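Uroporphyrinogen-III synthetase (Pseudomonas syringae pv. tomato, PDB 3RE1) probably catalyses the cyclisation of the linear tetrapyrrole hydroxymethylbilane to uroporphyrinogen III, a step of porphyrin biosynthesis. Local coordinates at residues 176-189 with 207-219. Numbering follows the deposited sequence.
Sequences YLPQHAPGTLLQRV and HLLQLAGDSWPDL
With CG turned away from its backbone N (chi1 174°), Leu-177 runs alongside His-207, whose own CG lies opposite the carbonyl carbon (chi1 -65°); the leucine and the imidazole lie flank to flank, pointing opposite ways. The CB of Leu-177 stands 3.6 Å from ND1 of His-207, approaching the imidazole obliquely, while its CD1 rests against the CB of the histidine. The other methyl, CD2, meets the amide end of Gln-210, which reaches it on an extended chain from the opposite direction, and lies 4.1 Å from CD2 of Leu-211. Leu-211 spreads its two methyls between neighbours: CD1 comes to the edge of the His-180 imidazole, near the ring plane and 3.8 Å from ND1, Leu-211 meeting His-180 nearly perpendicularly.

The chain of uroporphyrinogen III synthase folds into two alpha/beta domains joined by a two-stranded connection. One of its strands, 166-176, leads into the loop that begins at Leu-177, which here packs on the short helical turns following helix 202-205 in the domain with the five-stranded parallel sheet. A type II beta turn from Ala-181 to Thr-184 redirects this loop toward helix 186-191; Ala-181 O accepts hydrogen bonds from both the backbone N and OG1 of Thr-184, the latter in the carbonyl plane at 2.6 Å.

Beyond the turn, buried Leu-185 packs its CB 4.1 Å from CB of Leu-211, and its CD2 touches CD1 of Leu-208. CD1 of Leu-185 lies against CD1 of Leu-219 and close to CA of Ala-212. CD1 of Leu-186 is 3.9 Å from CD2 of Leu-219, and CD2 of Leu-186 meets OG of Ser-215. A water bridges the backbones, accepting from Leu-186 N and donating to Leu-211 O at 2.9 Å. Leu-43 also touches His-180 and Leu-185, whereas Leu-45 packs on Leu-211.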
# COMPACT_ATOMS: atom_id res chain seq x y z
N TYR A 176 -7.92 8.05 -3.95
CA TYR A 176 -9.09 8.07 -4.81
C TYR A 176 -8.85 7.32 -6.13
O TYR A 176 -7.72 6.89 -6.43
CB TYR A 176 -9.52 9.52 -5.09
CG TYR A 176 -8.47 10.33 -5.83
CD1 TYR A 176 -8.09 9.98 -7.12
CD2 TYR A 176 -7.86 11.43 -5.24
CE1 TYR A 176 -7.14 10.70 -7.80
CE2 TYR A 176 -6.89 12.15 -5.92
CZ TYR A 176 -6.55 11.78 -7.20
OH TYR A 176 -5.60 12.49 -7.89
N LEU A 177 -9.93 7.17 -6.90
CA LEU A 177 -9.93 6.49 -8.20
C LEU A 177 -9.88 7.50 -9.33
O LEU A 177 -10.90 8.14 -9.62
CB LEU A 177 -11.21 5.68 -8.36
CG LEU A 177 -11.42 5.04 -9.74
CD1 LEU A 177 -10.54 3.79 -9.91
CD2 LEU A 177 -12.89 4.70 -9.93
N PRO A 178 -8.71 7.64 -9.98
CA PRO A 178 -8.54 8.56 -11.08
C PRO A 178 -9.75 8.55 -12.00
O PRO A 178 -10.42 7.53 -12.16
CB PRO A 178 -7.30 8.03 -11.77
CG PRO A 178 -6.49 7.53 -10.63
CD PRO A 178 -7.49 6.84 -9.76
N GLN A 179 -10.05 9.70 -12.60
CA GLN A 179 -11.20 9.82 -13.49
C GLN A 179 -10.97 9.09 -14.82
O GLN A 179 -10.15 9.53 -15.64
CB GLN A 179 -11.53 11.30 -13.72
CG GLN A 179 -12.95 11.55 -14.25
CD GLN A 179 -14.02 10.79 -13.45
OE1 GLN A 179 -15.09 10.43 -13.99
NE2 GLN A 179 -13.75 10.55 -12.15
N HIS A 180 -11.69 7.98 -15.00
CA HIS A 180 -11.62 7.14 -16.21
C HIS A 180 -12.94 7.01 -16.95
O HIS A 180 -14.00 6.85 -16.33
CB HIS A 180 -11.11 5.74 -15.89
CG HIS A 180 -9.66 5.69 -15.56
ND1 HIS A 180 -9.11 4.71 -14.77
CD2 HIS A 180 -8.63 6.51 -15.91
CE1 HIS A 180 -7.81 4.92 -14.65
NE2 HIS A 180 -7.50 6.00 -15.33
N ALA A 181 -12.86 7.05 -18.28
CA ALA A 181 -14.04 6.87 -19.12
C ALA A 181 -14.61 5.47 -18.88
O ALA A 181 -13.85 4.49 -18.80
CB ALA A 181 -13.66 7.05 -20.59
N PRO A 182 -15.95 5.36 -18.74
CA PRO A 182 -16.60 4.07 -18.48
C PRO A 182 -16.24 3.00 -19.49
O PRO A 182 -16.12 3.27 -20.69
CB PRO A 182 -18.08 4.42 -18.56
CG PRO A 182 -18.13 5.82 -18.05
CD PRO A 182 -16.92 6.46 -18.72
N GLY A 183 -16.07 1.79 -18.99
CA GLY A 183 -15.73 0.68 -19.86
C GLY A 183 -14.29 0.62 -20.35
O GLY A 183 -13.91 -0.35 -21.01
N THR A 184 -13.47 1.63 -20.02
CA THR A 184 -12.07 1.67 -20.50
C THR A 184 -11.21 0.53 -19.95
O THR A 184 -10.06 0.37 -20.36
CB THR A 184 -11.35 3.02 -20.23
OG1 THR A 184 -11.52 3.40 -18.86
CG2 THR A 184 -11.88 4.12 -21.13
N LEU A 185 -11.78 -0.25 -19.03
CA LEU A 185 -11.06 -1.38 -18.42
C LEU A 185 -11.13 -2.60 -19.33
O LEU A 185 -10.11 -3.22 -19.63
CB LEU A 185 -11.63 -1.71 -17.03
CG LEU A 185 -10.90 -2.77 -16.17
CD1 LEU A 185 -11.29 -4.17 -16.52
CD2 LEU A 185 -9.38 -2.61 -16.24
N LEU A 186 -12.33 -2.94 -19.77
CA LEU A 186 -12.51 -4.04 -20.69
C LEU A 186 -11.83 -3.74 -22.04
O LEU A 186 -11.10 -4.58 -22.58
CB LEU A 186 -14.01 -4.33 -20.89
CG LEU A 186 -14.38 -5.52 -21.80
CD1 LEU A 186 -13.76 -6.85 -21.33
CD2 LEU A 186 -15.90 -5.64 -21.95
N GLN A 187 -12.06 -2.54 -22.58
CA GLN A 187 -11.51 -2.22 -23.89
C GLN A 187 -10.00 -2.13 -23.79
O GLN A 187 -9.29 -2.29 -24.79
CB GLN A 187 -12.11 -0.91 -24.45
CG GLN A 187 -11.42 0.32 -23.95
CD GLN A 187 -11.95 1.58 -24.58
OE1 GLN A 187 -13.11 1.97 -24.34
NE2 GLN A 187 -11.11 2.25 -25.39
N ARG A 188 -9.51 -1.87 -22.58
CA ARG A 188 -8.08 -1.79 -22.39
C ARG A 188 -7.46 -3.17 -22.38
O ARG A 188 -6.37 -3.37 -22.89
CB ARG A 188 -7.76 -1.07 -21.09
CG ARG A 188 -6.29 -0.90 -20.84
CD ARG A 188 -5.64 -0.08 -21.93
NE ARG A 188 -4.42 0.54 -21.41
CZ ARG A 188 -4.39 1.66 -20.68
NH1 ARG A 188 -5.50 2.32 -20.40
NH2 ARG A 188 -3.23 2.13 -20.25
N VAL A 189 -8.18 -4.13 -21.82
CA VAL A 189 -7.70 -5.50 -21.75
C VAL A 189 -7.75 -6.17 -23.12
O VAL A 189 -6.92 -7.03 -23.43
CB VAL A 189 -8.52 -6.34 -20.72
CG1 VAL A 189 -8.00 -7.78 -20.64
CG2 VAL A 189 -8.44 -5.71 -19.36
N HIS A 207 -12.29 -0.77 -6.94
CA HIS A 207 -11.84 0.17 -7.98
C HIS A 207 -11.40 -0.60 -9.25
O HIS A 207 -10.92 0.01 -10.21
CB HIS A 207 -10.68 1.07 -7.47
CG HIS A 207 -11.04 2.01 -6.35
ND1 HIS A 207 -10.26 3.10 -6.00
CD2 HIS A 207 -12.10 2.02 -5.49
CE1 HIS A 207 -10.82 3.73 -4.97
NE2 HIS A 207 -11.93 3.10 -4.65
N LEU A 208 -11.53 -1.92 -9.24
CA LEU A 208 -11.17 -2.76 -10.38
C LEU A 208 -12.43 -3.48 -10.70
O LEU A 208 -12.91 -3.43 -11.80
CB LEU A 208 -10.12 -3.80 -10.03
CG LEU A 208 -9.91 -4.91 -11.10
CD1 LEU A 208 -9.39 -4.30 -12.39
CD2 LEU A 208 -8.95 -6.02 -10.63
N LEU A 209 -12.95 -4.16 -9.68
CA LEU A 209 -14.25 -4.80 -9.72
C LEU A 209 -15.32 -3.72 -9.97
O LEU A 209 -16.44 -4.00 -10.41
CB LEU A 209 -14.49 -5.49 -8.38
CG LEU A 209 -15.78 -6.26 -8.19
CD1 LEU A 209 -15.81 -7.48 -9.08
CD2 LEU A 209 -15.89 -6.68 -6.72
N GLN A 210 -14.96 -2.47 -9.69
CA GLN A 210 -15.83 -1.35 -9.98
C GLN A 210 -15.81 -1.10 -11.48
O GLN A 210 -16.77 -1.42 -12.18
CB GLN A 210 -15.34 -0.12 -9.25
CG GLN A 210 -16.28 1.05 -9.26
CD GLN A 210 -15.67 2.26 -8.56
OE1 GLN A 210 -15.17 2.18 -7.43
NE2 GLN A 210 -15.69 3.40 -9.25
N LEU A 211 -14.70 -0.55 -11.96
CA LEU A 211 -14.50 -0.25 -13.38
C LEU A 211 -14.84 -1.44 -14.23
O LEU A 211 -15.28 -1.30 -15.38
CB LEU A 211 -13.05 0.15 -13.64
CG LEU A 211 -12.60 1.50 -13.07
CD1 LEU A 211 -11.23 1.81 -13.62
CD2 LEU A 211 -13.59 2.61 -13.44
N ALA A 212 -14.63 -2.63 -13.68
CA ALA A 212 -14.90 -3.83 -14.43
C ALA A 212 -16.38 -3.75 -14.76
O ALA A 212 -16.79 -4.07 -15.87
CB ALA A 212 -14.58 -5.06 -13.61
N GLY A 213 -17.17 -3.27 -13.81
CA GLY A 213 -18.60 -3.20 -14.00
C GLY A 213 -19.15 -4.56 -14.36
O GLY A 213 -18.59 -5.60 -13.97
N ASP A 214 -20.23 -4.56 -15.13
CA ASP A 214 -20.85 -5.80 -15.61
C ASP A 214 -19.95 -6.69 -16.49
O ASP A 214 -20.35 -7.78 -16.90
CB ASP A 214 -22.13 -5.45 -16.37
CG ASP A 214 -22.98 -4.43 -15.64
OD1 ASP A 214 -23.50 -4.75 -14.55
OD2 ASP A 214 -23.12 -3.31 -16.15
N SER A 215 -18.73 -6.24 -16.75
CA SER A 215 -17.78 -7.03 -17.55
C SER A 215 -17.07 -8.08 -16.69
O SER A 215 -16.48 -9.03 -17.24
CB SER A 215 -16.73 -6.12 -18.23
OG SER A 215 -17.30 -5.09 -19.04
N TRP A 216 -17.12 -7.90 -15.37
CA TRP A 216 -16.40 -8.75 -14.41
C TRP A 216 -16.56 -10.27 -14.53
O TRP A 216 -15.63 -11.03 -14.25
CB TRP A 216 -16.68 -8.28 -12.97
CG TRP A 216 -16.12 -9.23 -11.93
CD1 TRP A 216 -16.82 -10.12 -11.16
CD2 TRP A 216 -14.74 -9.41 -11.60
NE1 TRP A 216 -15.96 -10.84 -10.38
CE2 TRP A 216 -14.67 -10.43 -10.62
CE3 TRP A 216 -13.55 -8.81 -12.02
CZ2 TRP A 216 -13.45 -10.87 -10.06
CZ3 TRP A 216 -12.33 -9.24 -11.46
CH2 TRP A 216 -12.30 -10.26 -10.49
N PRO A 217 -17.74 -10.74 -14.96
CA PRO A 217 -17.96 -12.19 -15.11
C PRO A 217 -17.05 -12.91 -16.12
O PRO A 217 -17.04 -14.15 -16.19
CB PRO A 217 -19.43 -12.27 -15.52
CG PRO A 217 -20.02 -11.09 -14.79
CD PRO A 217 -19.01 -10.00 -14.99
N ASP A 218 -16.32 -12.14 -16.92
CA ASP A 218 -15.40 -12.73 -17.88
C ASP A 218 -13.94 -12.44 -17.54
O ASP A 218 -13.08 -13.32 -17.67
CB ASP A 218 -15.72 -12.27 -19.29
CG ASP A 218 -16.95 -12.99 -19.87
OD1 ASP A 218 -16.93 -14.26 -19.94
OD2 ASP A 218 -17.91 -12.27 -20.26
N LEU A 219 -13.68 -11.22 -17.06
CA LEU A 219 -12.34 -10.84 -16.57
C LEU A 219 -11.98 -11.71 -15.38
O LEU A 219 -10.78 -11.93 -15.13
CB LEU A 219 -12.29 -9.37 -16.15
CG LEU A 219 -12.70 -8.36 -17.21
CD1 LEU A 219 -12.80 -7.00 -16.60
CD2 LEU A 219 -11.70 -8.36 -18.37
O HOH W 1 -14.71 -2.44 -18.00